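Local coordinates for protein TBC1 domain family member 22A (PDB 2QFZ) that probably acts as a GTPase-activating protein for Rab-family small GTPases through the all-helical TBC domain held in this chain, at residues A[31-36]-A[56-61]; A[76-81]-A[188-193]; A[131-136]-A[193-198]; A[153-158]-A[258-263]. All coordinates share one frame; numbering follows the deposited sequence.

Interaction 1 of 4, residues A[31-36]-A[56-61]; sequences QLLAGP and RPMTWK
L33, in the last turn of helix 25-34, reaches with its two methyls onto M58 and T59 of helix 56-63. The apolar part is L33 against M58. CD1 of L33 lies 3.9 Å from CG of M58 and 4.0 Å from its CB, the two side chains running alongside each other in opposite senses. M58 sends CG anti to its backbone N (chi1 -179°), then bends at both following torsions, which carries SD and CE off from L33 and brings the side chain against L67.

The second part sets a methyl beside a hydroxyl. CD2 of L33 stands 4.0 Å from OG1 of T59, with the side chains nearly perpendicular. That hydroxyl is engaged with the carbonyl oxygen of V55, one turn back in the chain, so it meets L33 as a plain van der Waals neighbour. Helix 40-47 completes the surroundings, L43 lying on L33 and S47 on T59.

With 112 Å² buried in all and L33 alone carrying the contact from 31-36, the hold between 31-36 and 56-61 is by shape and apolar contact alone; the directional bond at L33 is made by its carbonyl, which accepts from R74.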
# COMPACT_ATOMS: atom_id res chain seq x y z
N GLN A 31 10.05 -10.28 -21.32
CA GLN A 31 11.14 -11.21 -21.51
C GLN A 31 11.62 -11.76 -20.18
O GLN A 31 11.83 -12.97 -20.07
CB GLN A 31 12.29 -10.57 -22.27
CG GLN A 31 13.03 -11.59 -23.11
CD GLN A 31 14.21 -11.02 -23.83
OE1 GLN A 31 14.23 -9.83 -24.19
NE2 GLN A 31 15.22 -11.86 -24.07
N LEU A 32 11.78 -10.90 -19.16
CA LEU A 32 12.10 -11.37 -17.78
C LEU A 32 11.04 -12.32 -17.24
O LEU A 32 11.38 -13.37 -16.73
CB LEU A 32 12.26 -10.22 -16.77
CG LEU A 32 13.64 -9.58 -16.65
CD1 LEU A 32 13.55 -8.30 -15.84
CD2 LEU A 32 14.59 -10.56 -16.01
N LEU A 33 9.77 -11.92 -17.32
CA LEU A 33 8.69 -12.76 -16.82
C LEU A 33 8.59 -14.16 -17.47
O LEU A 33 8.05 -15.07 -16.86
CB LEU A 33 7.35 -12.06 -16.98
CG LEU A 33 7.13 -10.68 -16.34
CD1 LEU A 33 5.64 -10.45 -16.30
CD2 LEU A 33 7.78 -10.61 -14.98
N ALA A 34 9.04 -14.32 -18.71
CA ALA A 34 8.92 -15.60 -19.42
C ALA A 34 9.95 -16.63 -18.96
O ALA A 34 9.76 -17.81 -19.14
CB ALA A 34 9.01 -15.38 -20.96
N GLY A 35 11.03 -16.17 -18.34
CA GLY A 35 11.95 -17.08 -17.67
C GLY A 35 12.91 -17.77 -18.63
O GLY A 35 13.43 -17.11 -19.53
N PRO A 36 13.12 -19.10 -18.46
CA PRO A 36 12.45 -20.08 -17.60
C PRO A 36 12.53 -19.88 -16.07
O PRO A 36 11.64 -20.30 -15.37
CB PRO A 36 13.14 -21.39 -18.00
CG PRO A 36 14.46 -20.99 -18.43
CD PRO A 36 14.18 -19.76 -19.24
N ARG A 56 1.86 -5.51 -14.73
CA ARG A 56 1.89 -5.18 -13.32
C ARG A 56 1.35 -6.30 -12.43
O ARG A 56 2.00 -6.67 -11.49
CB ARG A 56 1.25 -3.80 -12.99
CG ARG A 56 1.35 -3.41 -11.56
CD ARG A 56 0.62 -2.08 -11.28
NE ARG A 56 1.47 -0.90 -11.48
CZ ARG A 56 1.15 0.18 -12.19
NH1 ARG A 56 0.01 0.25 -12.85
NH2 ARG A 56 2.01 1.19 -12.27
N PRO A 57 0.17 -6.88 -12.76
CA PRO A 57 -0.30 -7.98 -11.93
C PRO A 57 0.70 -9.12 -11.72
O PRO A 57 0.91 -9.52 -10.58
CB PRO A 57 -1.56 -8.46 -12.70
CG PRO A 57 -2.02 -7.18 -13.41
CD PRO A 57 -0.74 -6.61 -13.88
N MET A 58 1.28 -9.68 -12.78
CA MET A 58 2.25 -10.79 -12.57
C MET A 58 3.57 -10.30 -11.90
O MET A 58 4.19 -11.04 -11.14
CB MET A 58 2.56 -11.47 -13.90
CG MET A 58 3.54 -12.66 -13.85
SD MET A 58 3.18 -13.99 -12.65
CE MET A 58 1.58 -14.58 -13.26
N THR A 59 4.03 -9.09 -12.26
CA THR A 59 5.22 -8.53 -11.61
C THR A 59 5.02 -8.41 -10.08
O THR A 59 5.84 -8.90 -9.31
CB THR A 59 5.66 -7.20 -12.24
OG1 THR A 59 5.89 -7.38 -13.64
CG2 THR A 59 6.96 -6.66 -11.61
N TRP A 60 3.93 -7.78 -9.63
CA TRP A 60 3.62 -7.73 -8.19
C TRP A 60 3.57 -9.10 -7.53
O TRP A 60 4.10 -9.31 -6.40
CB TRP A 60 2.29 -7.00 -7.96
CG TRP A 60 2.36 -5.52 -8.02
CD1 TRP A 60 3.28 -4.77 -8.65
CD2 TRP A 60 1.42 -4.59 -7.42
NE1 TRP A 60 3.03 -3.43 -8.46
CE2 TRP A 60 1.89 -3.29 -7.71
CE3 TRP A 60 0.31 -4.74 -6.60
CZ2 TRP A 60 1.25 -2.14 -7.24
CZ3 TRP A 60 -0.34 -3.59 -6.13
CH2 TRP A 60 0.13 -2.31 -6.47
N LYS A 61 2.94 -10.05 -8.19
CA LYS A 61 2.93 -11.43 -7.70
C LYS A 61 4.31 -12.05 -7.55
O LYS A 61 4.56 -12.76 -6.58
CB LYS A 61 2.03 -12.32 -8.53
CG LYS A 61 0.58 -11.97 -8.36
CD LYS A 61 -0.33 -12.84 -9.26
CE LYS A 61 -1.60 -12.08 -9.56
NZ LYS A 61 -2.60 -12.98 -10.19

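Interaction 2 of 4, residues A[76-81]-A[188-193]; sequences ATLQRK and EADTYW
Helix-to-helix packing in the all-helical TBC domain joins W193 and D190 of helix 181-200 to K81 and L78 of helix 74-91. The polar link is a single hydrogen bond from an indole to a main-chain carbonyl: NE1 of W193 donates to O of K81 over 2.9 Å, with an N-H...O angle of 142°. CG of W193 lies anti to the carbonyl carbon (chi1 -70°), the rotation from which NE1 reaches that oxygen. It is a bent bond. The donor stands well above the carbonyl plane, 62° out of it, and the oxygen is tilted from the plane of the indole it meets at its edge. CB of K81 lies 3.9 Å from the same NE1. Beyond CG the lysine chain runs extended and takes its NZ to the carbonyl of Y66, whose ring also meets W193.

A second touch lies one helical turn back on each helix. L78 turns CD1 to within 3.6 Å of OD1 of D190, the side chains crossing at about a right angle. This oxygen already accepts from Y66 and Q82, while OD2 is paired with K61, so L78 adds an apolar cover to an occupied carboxylate.

Were W193 cut back to an alanine, the K81 carbonyl would probably lose its indole donor and a gap would open between Y66 and Y85. The chemistry thus combines one bent bond that, with Y192 over one face and the other rings around it, helps place the indole edge, and an apolar side chain shielding a carboxylate that carries several partners.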
# COMPACT_ATOMS: atom_id res chain seq x y z
N ALA A 76 0.68 -24.54 -10.86
CA ALA A 76 0.37 -25.45 -9.72
C ALA A 76 0.39 -24.70 -8.40
O ALA A 76 -0.49 -24.90 -7.56
CB ALA A 76 1.38 -26.64 -9.68
N THR A 77 1.39 -23.85 -8.20
CA THR A 77 1.47 -23.05 -7.00
C THR A 77 0.27 -22.09 -6.83
O THR A 77 -0.32 -21.96 -5.75
CB THR A 77 2.77 -22.21 -6.97
OG1 THR A 77 3.91 -23.05 -7.05
CG2 THR A 77 2.85 -21.43 -5.66
N LEU A 78 -0.10 -21.42 -7.90
CA LEU A 78 -1.27 -20.53 -7.89
C LEU A 78 -2.54 -21.30 -7.57
O LEU A 78 -3.32 -20.90 -6.72
CB LEU A 78 -1.39 -19.84 -9.27
CG LEU A 78 -2.34 -18.64 -9.41
CD1 LEU A 78 -2.00 -17.60 -8.40
CD2 LEU A 78 -2.27 -18.07 -10.83
N GLN A 79 -2.80 -22.37 -8.31
CA GLN A 79 -3.97 -23.15 -8.00
C GLN A 79 -3.97 -23.66 -6.54
O GLN A 79 -4.97 -23.63 -5.88
CB GLN A 79 -4.15 -24.33 -8.96
CG GLN A 79 -5.55 -24.91 -8.86
CD GLN A 79 -5.70 -26.33 -9.44
OE1 GLN A 79 -4.90 -27.23 -9.16
NE2 GLN A 79 -6.78 -26.54 -10.22
N ARG A 80 -2.84 -24.14 -6.05
CA ARG A 80 -2.84 -24.66 -4.66
C ARG A 80 -3.05 -23.55 -3.61
O ARG A 80 -3.80 -23.75 -2.67
CB ARG A 80 -1.59 -25.50 -4.40
CG ARG A 80 -1.62 -26.72 -5.32
CD ARG A 80 -0.78 -27.82 -4.92
NE ARG A 80 0.45 -27.98 -5.68
CZ ARG A 80 0.85 -29.11 -6.29
NH1 ARG A 80 2.02 -29.15 -6.88
NH2 ARG A 80 0.08 -30.17 -6.36
N LYS A 81 -2.43 -22.38 -3.81
CA LYS A 81 -2.65 -21.25 -2.85
C LYS A 81 -4.07 -20.74 -2.92
O LYS A 81 -4.66 -20.41 -1.91
CB LYS A 81 -1.63 -20.15 -3.08
CG LYS A 81 -0.23 -20.52 -2.69
CD LYS A 81 0.70 -19.35 -2.76
CE LYS A 81 2.14 -19.71 -2.39
NZ LYS A 81 3.08 -18.52 -2.45
N GLU A 188 -9.80 -12.58 -5.55
CA GLU A 188 -9.95 -12.42 -4.12
C GLU A 188 -8.86 -13.17 -3.36
O GLU A 188 -8.25 -12.60 -2.41
CB GLU A 188 -11.37 -12.82 -3.63
CG GLU A 188 -11.51 -12.86 -2.11
CD GLU A 188 -12.88 -13.29 -1.59
OE1 GLU A 188 -13.82 -13.27 -2.34
OE2 GLU A 188 -13.00 -13.61 -0.39
N ALA A 189 -8.57 -14.42 -3.78
CA ALA A 189 -7.48 -15.22 -3.18
C ALA A 189 -6.13 -14.54 -3.38
O ALA A 189 -5.35 -14.44 -2.45
CB ALA A 189 -7.42 -16.66 -3.78
N ASP A 190 -5.85 -14.13 -4.61
CA ASP A 190 -4.60 -13.42 -4.96
C ASP A 190 -4.43 -12.16 -4.09
O ASP A 190 -3.37 -11.90 -3.51
CB ASP A 190 -4.62 -13.05 -6.46
CG ASP A 190 -4.59 -14.30 -7.41
OD1 ASP A 190 -4.53 -15.50 -6.91
OD2 ASP A 190 -4.57 -14.08 -8.65
N THR A 191 -5.52 -11.42 -3.95
CA THR A 191 -5.54 -10.19 -3.15
C THR A 191 -5.24 -10.49 -1.68
O THR A 191 -4.39 -9.79 -1.04
CB THR A 191 -6.86 -9.46 -3.32
OG1 THR A 191 -7.01 -9.13 -4.69
CG2 THR A 191 -6.93 -8.16 -2.48
N TYR A 192 -5.86 -11.54 -1.14
CA TYR A 192 -5.58 -11.96 0.27
C TYR A 192 -4.11 -12.31 0.47
O TYR A 192 -3.50 -11.87 1.44
CB TYR A 192 -6.50 -13.12 0.72
CG TYR A 192 -6.20 -13.68 2.10
CD1 TYR A 192 -6.83 -13.17 3.25
CD2 TYR A 192 -5.28 -14.70 2.28
CE1 TYR A 192 -6.54 -13.66 4.49
CE2 TYR A 192 -4.99 -15.18 3.54
CZ TYR A 192 -5.62 -14.66 4.63
OH TYR A 192 -5.32 -15.17 5.87
N TRP A 193 -3.54 -13.15 -0.41
CA TRP A 193 -2.17 -13.61 -0.17
C TRP A 193 -1.14 -12.50 -0.30
O TRP A 193 -0.19 -12.44 0.46
CB TRP A 193 -1.81 -14.81 -1.06
CG TRP A 193 -2.54 -16.08 -0.69
CD1 TRP A 193 -3.46 -16.74 -1.46
CD2 TRP A 193 -2.45 -16.82 0.54
NE1 TRP A 193 -3.90 -17.84 -0.82
CE2 TRP A 193 -3.32 -17.91 0.42
CE3 TRP A 193 -1.70 -16.67 1.72
CZ2 TRP A 193 -3.48 -18.87 1.45
CZ3 TRP A 193 -1.85 -17.63 2.75
CH2 TRP A 193 -2.73 -18.71 2.60

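Interaction 3 of 4, residues A[131-136]-A[193-198]; sequences ERILFI and WCMSKL
I133 and L134 of helix 124-140 meet M195 of helix 181-200 in a buried helix pair of the TBC domain. The backbones stay well apart, with the CA atoms of I133 and M195, the nearest pair, 9.3 Å from each other; the long thioether side chain bridges the difference.

The close part is I133 with M195. CG2 of I133, the branch anti to the backbone N, touches CE of M195 at 3.9 Å, the side chains meeting at a slant. M195 gets there by running nearly extended over its first two torsions and then folding at the last (chi3 62°), which swings its terminal methyl onto the isoleucine. V154 packs on M195 as well, so M195 reaches between helices 124-140 and 150-162, while I133 also leans on Y85 and on T191 and Y192.

The solvent side lies elsewhere on the two helices: K197 is exposed and F135 partly so, neither taking part. R132 reaches helix 181-200 further back, at E188. Only 98 Å² is buried between the segments. L134 is the loose part, though itself buried, and contributes a distant apolar brush, its CD2 lying 4.5 Å from SD of M195.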
# COMPACT_ATOMS: atom_id res chain seq x y z
N GLU A 131 -14.89 -7.26 2.82
CA GLU A 131 -15.24 -7.73 4.20
C GLU A 131 -14.74 -9.13 4.50
O GLU A 131 -14.27 -9.43 5.62
CB GLU A 131 -16.79 -7.70 4.42
CG GLU A 131 -17.35 -6.31 4.53
CD GLU A 131 -18.87 -6.25 4.62
OE1 GLU A 131 -19.51 -7.32 4.73
OE2 GLU A 131 -19.42 -5.11 4.59
N ARG A 132 -14.88 -10.01 3.51
CA ARG A 132 -14.47 -11.39 3.68
C ARG A 132 -12.97 -11.53 3.78
O ARG A 132 -12.46 -12.26 4.65
CB ARG A 132 -15.02 -12.24 2.54
CG ARG A 132 -14.93 -13.70 2.83
CD ARG A 132 -15.85 -14.48 1.95
NE ARG A 132 -15.79 -14.00 0.57
CZ ARG A 132 -16.64 -14.34 -0.39
NH1 ARG A 132 -17.64 -15.21 -0.16
NH2 ARG A 132 -16.46 -13.83 -1.61
N ILE A 133 -12.22 -10.87 2.90
CA ILE A 133 -10.72 -10.86 3.00
C ILE A 133 -10.26 -10.35 4.37
O ILE A 133 -9.41 -10.96 5.03
CB ILE A 133 -10.06 -9.97 1.89
CG1 ILE A 133 -10.16 -10.63 0.52
CG2 ILE A 133 -8.56 -9.68 2.21
CD1 ILE A 133 -9.81 -9.67 -0.66
N LEU A 134 -10.85 -9.22 4.79
CA LEU A 134 -10.46 -8.55 6.04
C LEU A 134 -10.89 -9.38 7.27
O LEU A 134 -10.10 -9.58 8.20
CB LEU A 134 -11.03 -7.10 6.06
CG LEU A 134 -10.31 -6.12 5.12
CD1 LEU A 134 -11.10 -4.85 4.92
CD2 LEU A 134 -8.91 -5.86 5.66
N PHE A 135 -12.08 -9.95 7.24
CA PHE A 135 -12.53 -10.86 8.32
C PHE A 135 -11.64 -12.13 8.45
O PHE A 135 -11.24 -12.52 9.58
CB PHE A 135 -14.01 -11.24 8.10
CG PHE A 135 -14.60 -12.09 9.19
CD1 PHE A 135 -15.17 -11.51 10.30
CD2 PHE A 135 -14.60 -13.47 9.09
CE1 PHE A 135 -15.70 -12.30 11.33
CE2 PHE A 135 -15.13 -14.26 10.12
CZ PHE A 135 -15.68 -13.67 11.24
N ILE A 136 -11.29 -12.75 7.33
CA ILE A 136 -10.40 -13.94 7.37
C ILE A 136 -8.98 -13.58 7.86
O ILE A 136 -8.41 -14.27 8.72
CB ILE A 136 -10.36 -14.66 5.99
CG1 ILE A 136 -11.67 -15.44 5.77
CG2 ILE A 136 -9.18 -15.64 5.87
CD1 ILE A 136 -11.81 -16.00 4.34
N TRP A 193 -3.54 -13.15 -0.41
CA TRP A 193 -2.17 -13.61 -0.17
C TRP A 193 -1.14 -12.50 -0.30
O TRP A 193 -0.19 -12.44 0.46
CB TRP A 193 -1.81 -14.81 -1.06
CG TRP A 193 -2.54 -16.08 -0.69
CD1 TRP A 193 -3.46 -16.74 -1.46
CD2 TRP A 193 -2.45 -16.82 0.54
NE1 TRP A 193 -3.90 -17.84 -0.82
CE2 TRP A 193 -3.32 -17.91 0.42
CE3 TRP A 193 -1.70 -16.67 1.72
CZ2 TRP A 193 -3.48 -18.87 1.45
CZ3 TRP A 193 -1.85 -17.63 2.75
CH2 TRP A 193 -2.73 -18.71 2.60
N CYS A 194 -1.34 -11.62 -1.26
CA CYS A 194 -0.41 -10.51 -1.51
C CYS A 194 -0.50 -9.45 -0.43
O CYS A 194 0.54 -9.01 0.07
CB CYS A 194 -0.61 -9.96 -2.92
SG CYS A 194 0.08 -11.09 -4.19
N MET A 195 -1.71 -9.10 -0.01
CA MET A 195 -1.93 -8.29 1.19
C MET A 195 -1.31 -8.91 2.44
O MET A 195 -0.62 -8.22 3.19
CB MET A 195 -3.41 -8.02 1.42
CG MET A 195 -3.72 -6.89 2.39
SD MET A 195 -5.39 -6.97 3.13
CE MET A 195 -5.29 -8.56 4.04
N SER A 196 -1.49 -10.22 2.65
CA SER A 196 -0.85 -10.91 3.76
C SER A 196 0.67 -10.77 3.78
O SER A 196 1.25 -10.59 4.83
CB SER A 196 -1.22 -12.41 3.82
OG SER A 196 -2.59 -12.54 4.13
N LYS A 197 1.27 -10.84 2.62
CA LYS A 197 2.70 -10.72 2.46
C LYS A 197 3.20 -9.28 2.81
O LYS A 197 4.17 -9.10 3.56
CB LYS A 197 3.05 -11.09 1.00
CG LYS A 197 4.26 -11.92 0.84
CD LYS A 197 3.92 -13.41 0.88
CE LYS A 197 5.19 -14.28 0.89
NZ LYS A 197 4.91 -15.69 1.37
N LEU A 198 2.54 -8.28 2.26
CA LEU A 198 2.72 -6.89 2.69
C LEU A 198 2.65 -6.76 4.23
O LEU A 198 3.53 -6.21 4.85
CB LEU A 198 1.67 -6.01 2.05
CG LEU A 198 1.78 -4.48 2.21
CD1 LEU A 198 0.75 -3.75 1.31
CD2 LEU A 198 1.54 -4.04 3.66

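Interaction 4 of 4, residues A[153-158]-A[258-263]; sequences LVTPFF and VPLRCT
T155 and P156 of helix 150-162 pack on L260 and T263 in the first turn of helix 260-270, a largely buried contact of the TBC domain near the centre of the chain. The backbones come close, the CA atoms of P156 and L260 being 7.2 Å apart, and short side chains fill the space between.

L260 does most of the reaching. Its CG stands anti to the backbone N (chi1 -177°) and the second torsion, at 55°, spreads the two methyls so that CD2 meets T155 and CD1 lies between P156 and T155. CD2 approaches CG2 of T155 to 3.5 Å, a tight methyl-to-methyl contact, and CD1 rests 3.9 Å from CG of P156. The same CD1 keeps a longer touch, 4.1 Å, with CG2 of T155, so the fork of the leucine straddles neighbouring residues of the other helix.

Both threonines use the methyl branch here. In T155 and in T263 alike, CG2 lies anti to the backbone N while OG1 is placed beside it, which turns the methyl to the partner helix. F130 and M115 lie against T155 from other parts of the fold, and M255 against T263.

P156 presents a rigid ring, and its amide nitrogen carries no hydrogen to give to the preceding turn, where helix 150-162 is kinked. W267, further along helix 260-270, also packs on this ring. P259 holds the N-cap position of that helix, just ahead of L260. One turn beyond L260, T263 brings CG2 to 3.8 Å from the CG of P156.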
# COMPACT_ATOMS: atom_id res chain seq x y z
N LEU A 153 -5.33 -1.17 2.65
CA LEU A 153 -4.27 -1.94 2.01
C LEU A 153 -4.81 -3.04 1.07
O LEU A 153 -4.06 -3.57 0.25
CB LEU A 153 -3.31 -2.50 3.06
CG LEU A 153 -2.81 -1.48 4.09
CD1 LEU A 153 -1.85 -2.14 5.01
CD2 LEU A 153 -2.20 -0.26 3.51
N VAL A 154 -6.11 -3.36 1.16
CA VAL A 154 -6.75 -4.30 0.23
C VAL A 154 -6.85 -3.69 -1.18
O VAL A 154 -6.67 -4.38 -2.17
CB VAL A 154 -8.21 -4.70 0.68
CG1 VAL A 154 -8.88 -5.65 -0.36
CG2 VAL A 154 -8.22 -5.33 2.07
N THR A 155 -7.15 -2.40 -1.26
CA THR A 155 -7.57 -1.75 -2.53
C THR A 155 -6.55 -1.79 -3.68
O THR A 155 -6.92 -2.07 -4.81
CB THR A 155 -8.05 -0.28 -2.27
OG1 THR A 155 -8.95 -0.29 -1.15
CG2 THR A 155 -8.72 0.34 -3.50
N PRO A 156 -5.26 -1.48 -3.43
CA PRO A 156 -4.36 -1.55 -4.56
C PRO A 156 -4.17 -2.95 -5.17
O PRO A 156 -4.14 -3.09 -6.38
CB PRO A 156 -3.06 -1.00 -3.98
CG PRO A 156 -3.53 -0.21 -2.79
CD PRO A 156 -4.57 -1.00 -2.23
N PHE A 157 -4.06 -3.98 -4.35
CA PHE A 157 -3.97 -5.34 -4.89
C PHE A 157 -5.25 -5.69 -5.73
O PHE A 157 -5.17 -6.19 -6.84
CB PHE A 157 -3.76 -6.32 -3.74
CG PHE A 157 -2.45 -6.15 -3.04
CD1 PHE A 157 -1.27 -6.45 -3.69
CD2 PHE A 157 -2.39 -5.67 -1.76
CE1 PHE A 157 -0.04 -6.32 -3.06
CE2 PHE A 157 -1.15 -5.52 -1.11
CZ PHE A 157 0.02 -5.86 -1.76
N PHE A 158 -6.40 -5.34 -5.22
CA PHE A 158 -7.64 -5.77 -5.83
C PHE A 158 -7.81 -5.05 -7.17
O PHE A 158 -8.15 -5.67 -8.17
CB PHE A 158 -8.84 -5.52 -4.90
CG PHE A 158 -10.18 -5.81 -5.54
CD1 PHE A 158 -10.70 -7.12 -5.53
CD2 PHE A 158 -10.88 -4.80 -6.20
CE1 PHE A 158 -11.96 -7.40 -6.15
CE2 PHE A 158 -12.10 -5.06 -6.84
CZ PHE A 158 -12.65 -6.35 -6.80
N VAL A 258 -2.84 10.60 -0.76
CA VAL A 258 -2.68 10.70 -2.22
C VAL A 258 -3.72 9.84 -2.93
O VAL A 258 -4.29 8.89 -2.33
CB VAL A 258 -1.29 10.26 -2.67
CG1 VAL A 258 -0.20 11.13 -2.06
CG2 VAL A 258 -1.07 8.74 -2.38
N PRO A 259 -4.01 10.18 -4.20
CA PRO A 259 -4.96 9.38 -4.96
C PRO A 259 -4.48 7.91 -5.21
O PRO A 259 -3.30 7.63 -5.22
CB PRO A 259 -5.09 10.15 -6.28
CG PRO A 259 -4.46 11.47 -6.07
CD PRO A 259 -3.54 11.37 -4.95
N LEU A 260 -5.42 7.00 -5.42
CA LEU A 260 -5.12 5.57 -5.57
C LEU A 260 -4.16 5.26 -6.69
O LEU A 260 -3.30 4.39 -6.56
CB LEU A 260 -6.43 4.76 -5.75
CG LEU A 260 -6.26 3.22 -5.86
CD1 LEU A 260 -5.47 2.62 -4.63
CD2 LEU A 260 -7.62 2.54 -6.04
N ARG A 261 -4.30 5.97 -7.81
CA ARG A 261 -3.40 5.81 -8.91
C ARG A 261 -1.97 6.12 -8.48
O ARG A 261 -1.00 5.52 -8.97
CB ARG A 261 -3.82 6.71 -10.07
CG ARG A 261 -3.85 8.24 -9.71
CD ARG A 261 -4.08 9.12 -10.91
NE ARG A 261 -3.98 10.54 -10.52
CZ ARG A 261 -4.95 11.20 -9.91
NH1 ARG A 261 -6.09 10.62 -9.64
NH2 ARG A 261 -4.79 12.47 -9.58
N CYS A 262 -1.82 7.07 -7.56
CA CYS A 262 -0.50 7.35 -7.01
C CYS A 262 0.03 6.23 -6.10
O CYS A 262 1.21 5.94 -6.10
CB CYS A 262 -0.52 8.71 -6.28
SG CYS A 262 -0.82 10.05 -7.44
N THR A 263 -0.85 5.67 -5.28
CA THR A 263 -0.46 4.59 -4.33
C THR A 263 0.04 3.37 -5.18
O THR A 263 1.04 2.75 -4.88
CB THR A 263 -1.65 4.20 -3.42
OG1 THR A 263 -2.00 5.29 -2.53
CG2 THR A 263 -1.37 2.87 -2.59

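Interactions 2 and 3 share W193 and helix 181-200, their centres 11 Å apart, and a salt bridge from R132 NH2 to E188 OE1 (2.8 Å) ties them together. Interaction 1 reaches interaction 2 through K61 NZ and D190 OD2, 2.7 Å apart. Helix 150-162 connects interaction 4 to the others: V154 CG2 lies 3.4 Å from M195 SD of interaction 3, and F157 CD1 lies 3.7 Å from W60 CE3, on the helix of interaction 1. TBC domains generally act on Rab through an arginine and a glutamine finger. The glutamine motif falls just ahead of helix 150-162, so interaction 4 probably packs the helix behind that finger; the other three contacts are scaffold.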